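Local coordinates for protein mannosephosphate isomerase, putative (Archaeoglobus fulgidus, PDB 1ZX5) that probably catalyses the zinc-dependent interconversion of D-mannose 6-phosphate and D-fructose 6-phosphate, as a type 1 mannose-6-phosphate isomerase built from cupin domains, at residues M2-F7 with L276-T281; S6-A11 with V52-Q57; V16-G21 with I36-E41; R88-A93 with L181-V186. All coordinates share one frame; numbering follows the deposited sequence. Where two conformers were deposited one is given.

Contact 1: residues M2-F7 with L276-T281; sequences MELPSF and LVPAST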
loop_
_atom_site.group_PDB
_atom_site.type_symbol
_atom_site.label_atom_id
_atom_site.label_comp_id
_atom_site.label_asym_id
_atom_site.label_seq_id
_atom_site.Cartn_x
_atom_site.Cartn_y
_atom_site.Cartn_z
HETATM N N MSE A 2 -6.423 -12.426 24.151
HETATM C CA MSE A 2 -5.145 -12.902 23.600
HETATM C C MSE A 2 -5.223 -14.352 23.082
HETATM O O MSE A 2 -4.465 -15.229 23.496
HETATM C CB MSE A 2 -3.977 -12.673 24.572
HETATM C CG MSE A 2 -4.251 -13.053 26.014
HETATM SE SE MSE A 2 -3.097 -12.057 27.267
HETATM C CE MSE A 2 -4.173 -10.308 27.383
ATOM N N GLU A 3 -6.153 -14.564 22.151
ATOM C CA GLU A 3 -6.382 -15.852 21.485
ATOM C C GLU A 3 -5.457 -16.070 20.276
ATOM O O GLU A 3 -5.226 -17.209 19.860
ATOM C CB GLU A 3 -7.833 -15.937 20.984
ATOM C CG GLU A 3 -8.918 -15.773 22.053
ATOM C CD GLU A 3 -10.296 -15.497 21.446
ATOM O OE1 GLU A 3 -10.679 -16.189 20.468
ATOM O OE2 GLU A 3 -10.999 -14.585 21.945
ATOM N N LEU A 4 -4.946 -14.981 19.709
ATOM C CA LEU A 4 -4.209 -15.059 18.451
ATOM C C LEU A 4 -2.703 -15.213 18.653
ATOM O O LEU A 4 -2.151 -14.680 19.617
ATOM C CB LEU A 4 -4.517 -13.842 17.573
ATOM C CG LEU A 4 -5.972 -13.641 17.132
ATOM C CD1 LEU A 4 -6.130 -12.298 16.434
ATOM C CD2 LEU A 4 -6.465 -14.791 16.242
ATOM N N PRO A 5 -2.031 -15.934 17.731
ATOM C CA PRO A 5 -0.574 -16.025 17.802
ATOM C C PRO A 5 0.057 -14.686 17.439
ATOM O O PRO A 5 -0.647 -13.775 17.002
ATOM C CB PRO A 5 -0.237 -17.083 16.749
ATOM C CG PRO A 5 -1.361 -17.025 15.786
ATOM C CD PRO A 5 -2.577 -16.677 16.581
ATOM N N SER A 6 1.366 -14.570 17.637
ATOM C CA SER A 6 2.102 -13.358 17.298
ATOM C C SER A 6 2.170 -13.090 15.792
ATOM O O SER A 6 2.167 -11.939 15.367
ATOM C CB SER A 6 3.524 -13.426 17.853
ATOM O OG SER A 6 3.545 -13.151 19.230
ATOM N N PHE A 7 2.251 -14.157 15.001
ATOM C CA PHE A 7 2.543 -14.051 13.588
ATOM C C PHE A 7 1.544 -14.838 12.750
ATOM O O PHE A 7 1.466 -16.068 12.844
ATOM C CB PHE A 7 3.978 -14.519 13.300
ATOM C CG PHE A 7 5.010 -13.953 14.248
ATOM C CD1 PHE A 7 5.236 -12.577 14.321
ATOM C CD2 PHE A 7 5.746 -14.796 15.069
ATOM C CE1 PHE A 7 6.183 -12.055 15.206
ATOM C CE2 PHE A 7 6.695 -14.284 15.951
ATOM C CZ PHE A 7 6.914 -12.907 16.013
ATOM N N LEU A 276 1.255 -10.726 9.531
ATOM C CA LEU A 276 0.311 -9.919 10.300
ATOM C C LEU A 276 0.517 -10.156 11.805
ATOM O O LEU A 276 0.461 -11.297 12.280
ATOM C CB LEU A 276 -1.134 -10.252 9.888
ATOM C CG LEU A 276 -2.316 -9.693 10.698
ATOM C CD1 LEU A 276 -2.490 -8.204 10.478
ATOM C CD2 LEU A 276 -3.622 -10.421 10.311
ATOM N N VAL A 277 0.765 -9.073 12.541
ATOM C CA VAL A 277 1.012 -9.140 13.970
ATOM C C VAL A 277 -0.149 -8.466 14.702
ATOM O O VAL A 277 -0.317 -7.249 14.600
ATOM C CB VAL A 277 2.347 -8.446 14.354
ATOM C CG1 VAL A 277 2.657 -8.646 15.853
ATOM C CG2 VAL A 277 3.513 -8.932 13.448
ATOM N N PRO A 278 -0.966 -9.254 15.425
ATOM C CA PRO A 278 -2.052 -8.662 16.220
ATOM C C PRO A 278 -1.533 -7.744 17.332
ATOM O O PRO A 278 -0.436 -7.964 17.856
ATOM C CB PRO A 278 -2.776 -9.884 16.817
ATOM C CG PRO A 278 -2.366 -11.052 15.951
ATOM C CD PRO A 278 -0.945 -10.726 15.529
ATOM N N ALA A 279 -2.326 -6.727 17.673
ATOM C CA ALA A 279 -2.025 -5.800 18.777
ATOM C C ALA A 279 -1.768 -6.476 20.115
ATOM O O ALA A 279 -1.084 -5.911 20.972
ATOM C CB ALA A 279 -3.137 -4.791 18.931
ATOM N N SER A 280 -2.317 -7.674 20.303
ATOM C CA SER A 280 -2.100 -8.434 21.537
ATOM C C SER A 280 -0.648 -8.906 21.718
ATOM O O SER A 280 -0.298 -9.425 22.762
ATOM C CB SER A 280 -3.064 -9.622 21.623
ATOM O OG SER A 280 -2.882 -10.512 20.532
ATOM N N THR A 281 0.189 -8.740 20.697
ATOM C CA THR A 281 1.626 -8.927 20.850
ATOM C C THR A 281 2.227 -7.543 21.068
ATOM O O THR A 281 2.121 -6.677 20.206
ATOM C CB THR A 281 2.246 -9.682 19.621
ATOM O OG1 THR A 281 1.884 -11.064 19.691
ATOM C CG2 THR A 281 3.764 -9.589 19.577
HETATM O O HOH W 1 -0.705 -11.957 19.483
#
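The hydroxyls of S6 and T281 meet directly, OG to OG1 at 2.7 Å, in a hydrogen bond for which either could be the donor. T281 OG1 stands anti to its own carbonyl carbon (chi1 -74°), which brings it up against S6 and leaves CG2 alongside the serine OG. A water next to this pair is hydrogen-bonded to T281 OG1 and donates to L4 O at 3.1 Å and to S280 OG at 2.8 Å, so it ties two hydroxyls of the turn to a carbonyl of the N-terminal arm. Proline suits position 278 because its compact ring packs against the N-terminal segment with no N-H to satisfy: P278 CG lies 3.9 Å from L4 CB. On the same ring, P278 CD rests 3.3 Å from S6 O. That carbonyl oxygen also receives a CA-H...O contact from V277 CA at 3.3 Å. Farther along, V277 CG2 comes to the edge of the F7 ring, near its plane, with 4.1 Å to CD1, while S6 CB sits over the centre of one face of that ring.

The type I turn from P278 to T281, closed by T281 N to P278 O, sets T281 OG1 against S6 and S280 OG within reach of the water. E71 of helix 61-73 binds S280 OG and the backbone N atoms of E3 and L4, while K264 N also bonds S6 OG. The N-terminal segment thus packs as an irregular arm against the end of edge strand 274-277 and the turn after it, in the C-terminal cupin domain.

Contact 2: residues S6-A11 with V52-Q57; sequences SFIFQA and VLVKGQ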
loop_
_atom_site.group_PDB
_atom_site.type_symbol
_atom_site.label_atom_id
_atom_site.label_comp_id
_atom_site.label_asym_id
_atom_site.label_seq_id
_atom_site.Cartn_x
_atom_site.Cartn_y
_atom_site.Cartn_z
ATOM N N SER A 6 1.366 -14.570 17.637
ATOM C CA SER A 6 2.102 -13.358 17.298
ATOM C C SER A 6 2.170 -13.090 15.792
ATOM O O SER A 6 2.167 -11.939 15.367
ATOM C CB SER A 6 3.524 -13.426 17.853
ATOM O OG SER A 6 3.545 -13.151 19.230
ATOM N N PHE A 7 2.251 -14.157 15.001
ATOM C CA PHE A 7 2.543 -14.051 13.588
ATOM C C PHE A 7 1.544 -14.838 12.750
ATOM O O PHE A 7 1.466 -16.068 12.844
ATOM C CB PHE A 7 3.978 -14.519 13.300
ATOM C CG PHE A 7 5.010 -13.953 14.248
ATOM C CD1 PHE A 7 5.236 -12.577 14.321
ATOM C CD2 PHE A 7 5.746 -14.796 15.069
ATOM C CE1 PHE A 7 6.183 -12.055 15.206
ATOM C CE2 PHE A 7 6.695 -14.284 15.951
ATOM C CZ PHE A 7 6.914 -12.907 16.013
ATOM N N ILE A 8 0.780 -14.109 11.941
ATOM C CA ILE A 8 -0.236 -14.688 11.083
ATOM C C ILE A 8 0.216 -14.531 9.635
ATOM O O ILE A 8 0.638 -13.452 9.220
ATOM C CB ILE A 8 -1.627 -14.052 11.342
ATOM C CG1 ILE A 8 -2.082 -14.368 12.780
ATOM C CG2 ILE A 8 -2.669 -14.515 10.287
ATOM C CD1 ILE A 8 -3.286 -13.549 13.270
ATOM N N PHE A 9 0.148 -15.626 8.887
ATOM C CA PHE A 9 0.633 -15.666 7.515
ATOM C C PHE A 9 -0.534 -15.828 6.548
ATOM O O PHE A 9 -1.593 -16.307 6.944
ATOM C CB PHE A 9 1.665 -16.794 7.377
ATOM C CG PHE A 9 2.901 -16.551 8.194
ATOM C CD1 PHE A 9 3.924 -15.746 7.704
ATOM C CD2 PHE A 9 3.017 -17.076 9.485
ATOM C CE1 PHE A 9 5.055 -15.489 8.465
ATOM C CE2 PHE A 9 4.148 -16.817 10.256
ATOM C CZ PHE A 9 5.168 -16.021 9.747
ATOM N N GLN A 10 -0.358 -15.408 5.297
ATOM C CA GLN A 10 -1.354 -15.726 4.263
ATOM C C GLN A 10 -1.249 -17.191 3.912
ATOM O O GLN A 10 -0.146 -17.703 3.756
ATOM C CB GLN A 10 -1.163 -14.897 2.986
ATOM C CG GLN A 10 -1.562 -13.461 3.154
ATOM C CD GLN A 10 -1.834 -12.745 1.846
ATOM O OE1 GLN A 10 -1.259 -13.045 0.796
ATOM N NE2 GLN A 10 -2.694 -11.772 1.914
ATOM N N ALA A 11 -2.399 -17.847 3.788
ATOM C CA ALA A 11 -2.487 -19.247 3.366
ATOM C C ALA A 11 -2.186 -19.439 1.870
ATOM O O ALA A 11 -1.621 -20.461 1.468
ATOM C CB ALA A 11 -3.865 -19.786 3.690
ATOM N N VAL A 52 -5.964 -16.430 5.392
ATOM C CA VAL A 52 -4.853 -16.519 6.330
ATOM C C VAL A 52 -4.786 -17.867 7.056
ATOM O O VAL A 52 -5.774 -18.605 7.117
ATOM C CB VAL A 52 -4.874 -15.338 7.356
ATOM C CG1 VAL A 52 -4.746 -14.002 6.638
ATOM C CG2 VAL A 52 -6.127 -15.376 8.230
ATOM N N LEU A 53 -3.603 -18.170 7.591
ATOM C CA LEU A 53 -3.399 -19.335 8.455
ATOM C C LEU A 53 -3.232 -18.912 9.912
ATOM O O LEU A 53 -2.243 -18.253 10.273
ATOM C CB LEU A 53 -2.150 -20.118 8.031
ATOM C CG LEU A 53 -2.170 -20.978 6.770
ATOM C CD1 LEU A 53 -0.737 -21.138 6.236
ATOM C CD2 LEU A 53 -2.835 -22.329 7.033
ATOM N N VAL A 54 -4.197 -19.303 10.737
ATOM C CA VAL A 54 -4.112 -19.075 12.175
ATOM C C VAL A 54 -3.852 -20.403 12.909
ATOM O O VAL A 54 -4.744 -21.256 13.001
ATOM C CB VAL A 54 -5.371 -18.352 12.722
ATOM C CG1 VAL A 54 -5.310 -18.251 14.250
ATOM C CG2 VAL A 54 -5.497 -16.965 12.102
ATOM N N LYS A 55 -2.622 -20.563 13.417
ATOM C CA LYS A 55 -2.173 -21.819 14.050
ATOM C C LYS A 55 -2.368 -23.040 13.120
ATOM O O LYS A 55 -2.732 -24.135 13.570
ATOM C CB LYS A 55 -2.868 -22.038 15.415
ATOM C CG LYS A 55 -2.322 -21.185 16.579
ATOM C CD LYS A 55 -3.422 -20.907 17.623
ATOM C CE LYS A 55 -2.854 -20.691 19.037
ATOM N NZ LYS A 55 -2.363 -19.301 19.290
ATOM N N GLY A 56 -2.144 -22.839 11.823
ATOM C CA GLY A 56 -2.297 -23.921 10.858
ATOM C C GLY A 56 -3.653 -24.090 10.179
ATOM O O GLY A 56 -3.752 -24.853 9.205
ATOM N N GLN A 57 -4.683 -23.392 10.667
ATOM C CA GLN A 57 -6.019 -23.447 10.051
ATOM C C GLN A 57 -6.336 -22.223 9.184
ATOM O O GLN A 57 -5.934 -21.096 9.496
ATOM C CB GLN A 57 -7.121 -23.656 11.094
ATOM C CG GLN A 57 -7.252 -25.091 11.581
ATOM C CD GLN A 57 -6.198 -25.454 12.603
ATOM O OE1 GLN A 57 -5.648 -24.582 13.283
ATOM N NE2 GLN A 57 -5.904 -26.749 12.718
HETATM O O HOH W 2 -0.013 -18.488 12.559
#
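I8 lays its CG2 methyl across V52, 3.8 Å from CB, and the same methyl reaches V54 CG2 at 4.2 Å. With chi1 at -64° CG1 stands beside the backbone N of I8, which leaves CG2 anti to that N and turned to the valines, whose beta-branched chains offer apolar surface close to the backbone. At the other end A11 CB meets L53 CG at 3.7 Å; a methyl is small enough to let the leucine fork close over the backbone there.

Between these patches the chains pair as antiparallel strands. L53 N donates to F9 O at 2.8 Å and 171°, almost straight, and the next pair, Q10 with V52, is non-hydrogen-bonded. Strand 9-10 is thereby an outer member of a small three-stranded antiparallel sheet, in which 51-54 is central and 57-60 follows after a type I' turn from V54 to Q57. G56 has positive phi, where a CB would collide with the carbonyl oxygen of K55.

On the N-terminal side of F9 the chains part, and a water bridges them, donating to F7 O at 2.9 Å and to L53 O at 3.2 Å. The F9 side chain leads away to pack on A267 and L269.

Contact 3: residues V16-G21 with I36-E41; sequences VERPWG and IGESWE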
loop_
_atom_site.group_PDB
_atom_site.type_symbol
_atom_site.label_atom_id
_atom_site.label_comp_id
_atom_site.label_asym_id
_atom_site.label_seq_id
_atom_site.Cartn_x
_atom_site.Cartn_y
_atom_site.Cartn_z
ATOM N N VAL A 16 -3.017 -10.128 -8.659
ATOM C CA VAL A 16 -3.873 -9.474 -9.652
ATOM C C VAL A 16 -3.093 -9.322 -10.949
ATOM O O VAL A 16 -2.025 -8.704 -10.970
ATOM C CB VAL A 16 -4.374 -8.064 -9.170
ATOM C CG1 VAL A 16 -5.402 -7.484 -10.134
ATOM C CG2 VAL A 16 -4.970 -8.150 -7.752
ATOM N N GLU A 17 -3.639 -9.897 -12.019
ATOM C CA GLU A 17 -3.094 -9.762 -13.371
ATOM C C GLU A 17 -3.355 -8.365 -13.910
ATOM O O GLU A 17 -4.467 -7.845 -13.796
ATOM C CB GLU A 17 -3.691 -10.834 -14.314
ATOM C CG GLU A 17 -3.334 -12.275 -13.867
ATOM C CD GLU A 17 -4.052 -13.373 -14.634
ATOM O OE1 GLU A 17 -4.471 -13.143 -15.781
ATOM O OE2 GLU A 17 -4.191 -14.493 -14.091
ATOM N N ARG A 18 -2.325 -7.751 -14.480
ATOM C CA ARG A 18 -2.438 -6.415 -15.061
ATOM C C ARG A 18 -1.624 -6.377 -16.339
ATOM O O ARG A 18 -0.545 -6.979 -16.391
ATOM C CB ARG A 18 -1.911 -5.338 -14.114
ATOM C CG ARG A 18 -2.674 -5.189 -12.833
ATOM C CD ARG A 18 -4.081 -4.616 -13.064
ATOM N NE ARG A 18 -4.655 -4.248 -11.774
ATOM C CZ ARG A 18 -5.955 -4.229 -11.494
ATOM N NH1 ARG A 18 -6.842 -4.556 -12.424
ATOM N NH2 ARG A 18 -6.359 -3.887 -10.275
ATOM N N PRO A 19 -2.124 -5.666 -17.365
ATOM C CA PRO A 19 -1.371 -5.601 -18.619
ATOM C C PRO A 19 -0.046 -4.853 -18.433
ATOM O O PRO A 19 0.920 -5.131 -19.142
ATOM C CB PRO A 19 -2.323 -4.853 -19.582
ATOM C CG PRO A 19 -3.242 -4.056 -18.691
ATOM C CD PRO A 19 -3.387 -4.895 -17.423
ATOM N N TRP A 20 0.009 -3.954 -17.455
ATOM C CA TRP A 20 1.241 -3.228 -17.142
ATOM C C TRP A 20 2.184 -3.920 -16.125
ATOM O O TRP A 20 3.225 -3.353 -15.754
ATOM C CB TRP A 20 0.902 -1.809 -16.687
ATOM C CG TRP A 20 -0.232 -1.734 -15.712
ATOM C CD1 TRP A 20 -1.529 -1.410 -15.998
ATOM C CD2 TRP A 20 -0.181 -1.976 -14.284
ATOM N NE1 TRP A 20 -2.288 -1.432 -14.844
ATOM C CE2 TRP A 20 -1.490 -1.765 -13.779
ATOM C CE3 TRP A 20 0.842 -2.338 -13.388
ATOM C CZ2 TRP A 20 -1.810 -1.912 -12.412
ATOM C CZ3 TRP A 20 0.530 -2.486 -12.025
ATOM C CH2 TRP A 20 -0.785 -2.264 -11.554
ATOM N N GLY A 21 1.823 -5.121 -15.663
ATOM C CA GLY A 21 2.660 -5.835 -14.694
ATOM C C GLY A 21 3.800 -6.580 -15.369
ATOM O O GLY A 21 3.632 -7.083 -16.466
ATOM N N ILE A 36 1.739 -9.850 -13.824
ATOM C CA ILE A 36 1.168 -9.698 -12.493
ATOM C C ILE A 36 1.470 -8.280 -12.033
ATOM O O ILE A 36 2.646 -7.927 -11.822
ATOM C CB ILE A 36 1.767 -10.691 -11.454
ATOM C CG1 ILE A 36 1.707 -12.160 -11.940
ATOM C CG2 ILE A 36 1.133 -10.474 -10.066
ATOM C CD1 ILE A 36 0.334 -12.794 -12.001
ATOM N N GLY A 37 0.422 -7.470 -11.875
ATOM C CA GLY A 37 0.612 -6.092 -11.441
ATOM C C GLY A 37 0.609 -5.863 -9.931
ATOM O O GLY A 37 1.203 -4.887 -9.456
ATOM N N GLU A 38 -0.068 -6.747 -9.177
ATOM C CA GLU A 38 -0.351 -6.506 -7.762
ATOM C C GLU A 38 -0.342 -7.778 -6.940
ATOM O O GLU A 38 -0.686 -8.845 -7.429
ATOM C CB GLU A 38 -1.704 -5.797 -7.574
ATOM C CG GLU A 38 -1.969 -4.694 -8.616
ATOM C CD GLU A 38 -3.246 -3.914 -8.366
ATOM O OE1 GLU A 38 -3.780 -3.959 -7.226
ATOM O OE2 GLU A 38 -3.715 -3.255 -9.325
ATOM N N SER A 39 0.068 -7.643 -5.684
ATOM C CA SER A 39 -0.141 -8.659 -4.668
ATOM C C SER A 39 -0.770 -7.983 -3.469
ATOM O O SER A 39 -0.182 -7.058 -2.922
ATOM C CB SER A 39 1.186 -9.280 -4.228
ATOM O OG SER A 39 0.949 -10.106 -3.108
ATOM N N TRP A 40 -1.944 -8.460 -3.062
ATOM C CA TRP A 40 -2.704 -7.885 -1.962
ATOM C C TRP A 40 -2.372 -8.659 -0.696
ATOM O O TRP A 40 -2.615 -9.868 -0.609
ATOM C CB TRP A 40 -4.214 -7.922 -2.270
ATOM C CG TRP A 40 -4.651 -6.959 -3.390
ATOM C CD1 TRP A 40 -3.896 -6.532 -4.458
ATOM C CD2 TRP A 40 -5.941 -6.338 -3.547
ATOM N NE1 TRP A 40 -4.633 -5.680 -5.252
ATOM C CE2 TRP A 40 -5.886 -5.539 -4.718
ATOM C CE3 TRP A 40 -7.136 -6.375 -2.808
ATOM C CZ2 TRP A 40 -6.979 -4.782 -5.167
ATOM C CZ3 TRP A 40 -8.224 -5.618 -3.255
ATOM C CH2 TRP A 40 -8.137 -4.836 -4.425
ATOM N N GLU A 41 -1.776 -7.964 0.271
ATOM C CA GLU A 41 -1.241 -8.599 1.465
ATOM C C GLU A 41 -2.176 -8.338 2.639
ATOM O O GLU A 41 -2.288 -7.208 3.102
ATOM C CB GLU A 41 0.165 -8.053 1.764
ATOM C CG GLU A 41 1.145 -8.077 0.571
ATOM C CD GLU A 41 1.787 -9.445 0.358
ATOM O OE1 GLU A 41 2.072 -10.138 1.347
ATOM O OE2 GLU A 41 2.022 -9.840 -0.797
#
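The R18 guanidinium has V16 CG1 over the centre of one face, and at its edge, in plane, E38 OE2. The W20 ring likewise has R18 CB over one face and E38 OE2 near the plane at its edge, so arginine, tryptophan and glutamate interlock. They sit beside a classic beta bulge in the antiparallel pair of strands 15-17 and 36-41, at one border of the six-stranded sheet of the catalytic domain. V16 O accepts from both G37 N, at 2.9 Å, and E38 N, at 3.3 Å, while V16 N donates to E38 O.

G37 suits the bulge because a side chain there would clash with R18 CG and W20 CZ3; G21, closing the type I turn from R18, brings its CA to 3.9 Å from G37 CA, and a CB there would run into the I36-G37 peptide.

R18 bends at chi2 (-69°), which swings its side-on edge to the glutamate: NE at 2.8 Å and NH2 at 2.9 Å both reach E38 OE2 from the same face, above the carboxylate plane, with guanidinium and carboxylate 49° apart. The other oxygen, OE1, is salt-bridged to R88 and accepts from W40 NE1 at 2.8 Å, on its anti side, tilted out of the carboxylate plane. V16 CG2 rests 3.5 Å from W40 NE1.

Contact 4: residues R88-A93 with L181-V186; sequences RLIDAA and LRVLEV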
loop_
_atom_site.group_PDB
_atom_site.type_symbol
_atom_site.label_atom_id
_atom_site.label_comp_id
_atom_site.label_asym_id
_atom_site.label_seq_id
_atom_site.Cartn_x
_atom_site.Cartn_y
_atom_site.Cartn_z
ATOM N N ARG A 88 -0.588 -3.402 -0.653
ATOM C CA ARG A 88 -0.350 -3.979 -1.959
ATOM C C ARG A 88 1.086 -3.802 -2.416
ATOM O O ARG A 88 1.626 -2.701 -2.323
ATOM C CB ARG A 88 -1.243 -3.305 -2.989
ATOM C CG ARG A 88 -2.708 -3.533 -2.760
ATOM C CD ARG A 88 -3.490 -2.993 -3.915
ATOM N NE ARG A 88 -3.681 -1.554 -3.840
ATOM C CZ ARG A 88 -4.267 -0.842 -4.798
ATOM N NH1 ARG A 88 -4.698 -1.432 -5.914
ATOM N NH2 ARG A 88 -4.422 0.466 -4.643
ATOM N N LEU A 89 1.693 -4.886 -2.908
ATOM C CA LEU A 89 2.858 -4.778 -3.774
ATOM C C LEU A 89 2.351 -4.433 -5.167
ATOM O O LEU A 89 1.375 -5.043 -5.640
ATOM C CB LEU A 89 3.660 -6.090 -3.810
ATOM C CG LEU A 89 4.252 -6.567 -2.477
ATOM C CD1 LEU A 89 4.896 -7.938 -2.653
ATOM C CD2 LEU A 89 5.248 -5.538 -1.944
ATOM N N ILE A 90 3.000 -3.454 -5.806
ATOM C CA ILE A 90 2.614 -2.981 -7.150
ATOM C C ILE A 90 3.840 -2.995 -8.057
ATOM O O ILE A 90 4.871 -2.414 -7.729
ATOM C CB ILE A 90 2.046 -1.524 -7.126
ATOM C CG1 ILE A 90 0.857 -1.380 -6.160
ATOM C CG2 ILE A 90 1.742 -0.995 -8.568
ATOM C CD1 ILE A 90 -0.426 -1.966 -6.644
ATOM N N ASP A 91 3.720 -3.663 -9.197
ATOM C CA ASP A 91 4.776 -3.678 -10.195
ATOM C C ASP A 91 4.317 -2.870 -11.404
ATOM O O ASP A 91 3.740 -3.419 -12.353
ATOM C CB ASP A 91 5.141 -5.115 -10.593
ATOM C CG ASP A 91 6.328 -5.177 -11.550
ATOM O OD1 ASP A 91 7.087 -4.183 -11.614
ATOM O OD2 ASP A 91 6.503 -6.217 -12.245
ATOM N N ALA A 92 4.538 -1.557 -11.343
ATOM C CA ALA A 92 4.158 -0.668 -12.440
ATOM C C ALA A 92 5.290 -0.675 -13.459
ATOM O O ALA A 92 6.058 0.280 -13.560
ATOM C CB ALA A 92 3.857 0.753 -11.913
ATOM N N ALA A 93 5.410 -1.778 -14.193
ATOM C CA ALA A 93 6.566 -1.990 -15.055
ATOM C C ALA A 93 6.446 -1.154 -16.333
ATOM O O ALA A 93 7.374 -0.448 -16.698
ATOM C CB ALA A 93 6.764 -3.493 -15.367
ATOM N N LEU A 181 8.454 0.987 -12.034
ATOM C CA LEU A 181 8.484 1.258 -10.609
ATOM C C LEU A 181 7.906 0.109 -9.793
ATOM O O LEU A 181 6.761 -0.308 -10.023
ATOM C CB LEU A 181 7.703 2.543 -10.312
ATOM C CG LEU A 181 7.954 3.225 -8.968
ATOM C CD1 LEU A 181 9.334 3.891 -8.930
ATOM C CD2 LEU A 181 6.838 4.232 -8.690
ATOM N N ARG A 182 8.706 -0.386 -8.845
ATOM C CA ARG A 182 8.296 -1.437 -7.913
ATOM C C ARG A 182 8.045 -0.787 -6.566
ATOM O O ARG A 182 8.906 -0.090 -6.039
ATOM C CB ARG A 182 9.395 -2.486 -7.765
ATOM C CG ARG A 182 9.755 -3.170 -9.065
ATOM C CD ARG A 182 11.052 -3.912 -8.925
ATOM N NE ARG A 182 11.370 -4.632 -10.148
ATOM C CZ ARG A 182 12.455 -5.392 -10.311
ATOM N NH1 ARG A 182 13.341 -5.527 -9.331
ATOM N NH2 ARG A 182 12.659 -6.018 -11.458
ATOM N N VAL A 183 6.868 -1.029 -6.001
ATOM C CA VAL A 183 6.426 -0.216 -4.869
ATOM C C VAL A 183 5.501 -1.001 -3.928
ATOM O O VAL A 183 4.728 -1.883 -4.357
ATOM C CB VAL A 183 5.828 1.176 -5.379
ATOM C CG1 VAL A 183 4.886 0.983 -6.534
ATOM C CG2 VAL A 183 5.148 1.977 -4.267
ATOM N N LEU A 184 5.650 -0.727 -2.636
ATOM C CA LEU A 184 4.707 -1.153 -1.625
ATOM C C LEU A 184 3.771 0.025 -1.377
ATOM O O LEU A 184 4.231 1.113 -1.012
ATOM C CB LEU A 184 5.472 -1.510 -0.349
ATOM C CG LEU A 184 4.681 -1.873 0.920
ATOM C CD1 LEU A 184 3.852 -3.135 0.696
ATOM C CD2 LEU A 184 5.616 -2.074 2.089
ATOM N N GLU A 185 2.466 -0.182 -1.558
ATOM C CA GLU A 185 1.476 0.890 -1.365
ATOM C C GLU A 185 0.507 0.570 -0.224
ATOM O O GLU A 185 -0.313 -0.349 -0.329
ATOM C CB GLU A 185 0.712 1.199 -2.684
ATOM C CG GLU A 185 1.630 1.658 -3.822
ATOM C CD GLU A 185 0.922 2.119 -5.100
ATOM O OE1 GLU A 185 -0.306 2.379 -5.088
ATOM O OE2 GLU A 185 1.628 2.234 -6.129
ATOM N N VAL A 186 0.611 1.327 0.866
ATOM C CA VAL A 186 -0.289 1.170 1.993
ATOM C C VAL A 186 -1.336 2.267 1.854
ATOM O O VAL A 186 -0.997 3.456 1.854
ATOM C CB VAL A 186 0.445 1.284 3.360
ATOM C CG1 VAL A 186 -0.537 1.020 4.514
ATOM C CG2 VAL A 186 1.621 0.324 3.415
HETATM O O HOH W 3 -2.915 -0.126 -1.240
#
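I90 and E185 cross at about a right angle on one side of the sheet; in one of the two conformers of E185, the carboxylate carbon CD lies 3.7 Å from I90 CG1. This glutamate, extended beyond CG (chi2 -174°), carries its carboxylate across I90 CG1. On the same side R88 bends at chi3 (-80°), folding its guanidinium back so that I90 CD1 lies over one face, offset toward the rim. Its NE gives a hydrogen bond to a water at 3.1 Å, in the guanidinium plane, and that water donates to E185 O; NH1 is claimed by a salt bridge to E38 of strand 36-41. R88 NH2 and E185 OE1 merely share a neighbourhood, with the oxygen well out of the guanidinium plane. Long charged chains suit R88 and E185, which are partly exposed, while I90 and V183 beside them are buried, V183 CG1 3.8 Å from I90 CB.

Strands 85-92 and 181-188 are adjacent antiparallel members of the six-stranded sheet in the catalytic cupin domain. Three hydrogen-bonded pairs, R88 with E185, I90 with V183 and A92 with L181, join them; the bond from E185 N to R88 O is 2.8 Å long and almost straight at 179°.

The other side of the sheet carries L89 and L184, whose methyls CD2 and CD1 meet at 3.8 Å. Nearby D91 and R182 lie side by side, pointing the same way, with D91 OD1 3.8 Å from R182 CG. The second carboxylate oxygen, OD2, accepts from G22 N, and helix 24-28 packs on both residues through W24.

In the fold
From the N terminus, segment 2-7 makes contact 1 at once with strand 274-277 and the turn after it, closing a loop that spans nearly the whole chain. Contact 2 starts from the same stretch, sharing S6 and F7, and closes a shorter loop at 52-57. Contact 3 lies within that loop, and contact 4 follows in series; contacts 3 and 4 both fall inside the span of contact 1. Contacts 3 and 4 add successive strands to one six-stranded sheet, meeting where 36-41 pairs with 85-92. Contact 2 links the two halves of the fold: I8 probably bonds L276 of contact 1, and Q10 probably bonds W40 of contact 3.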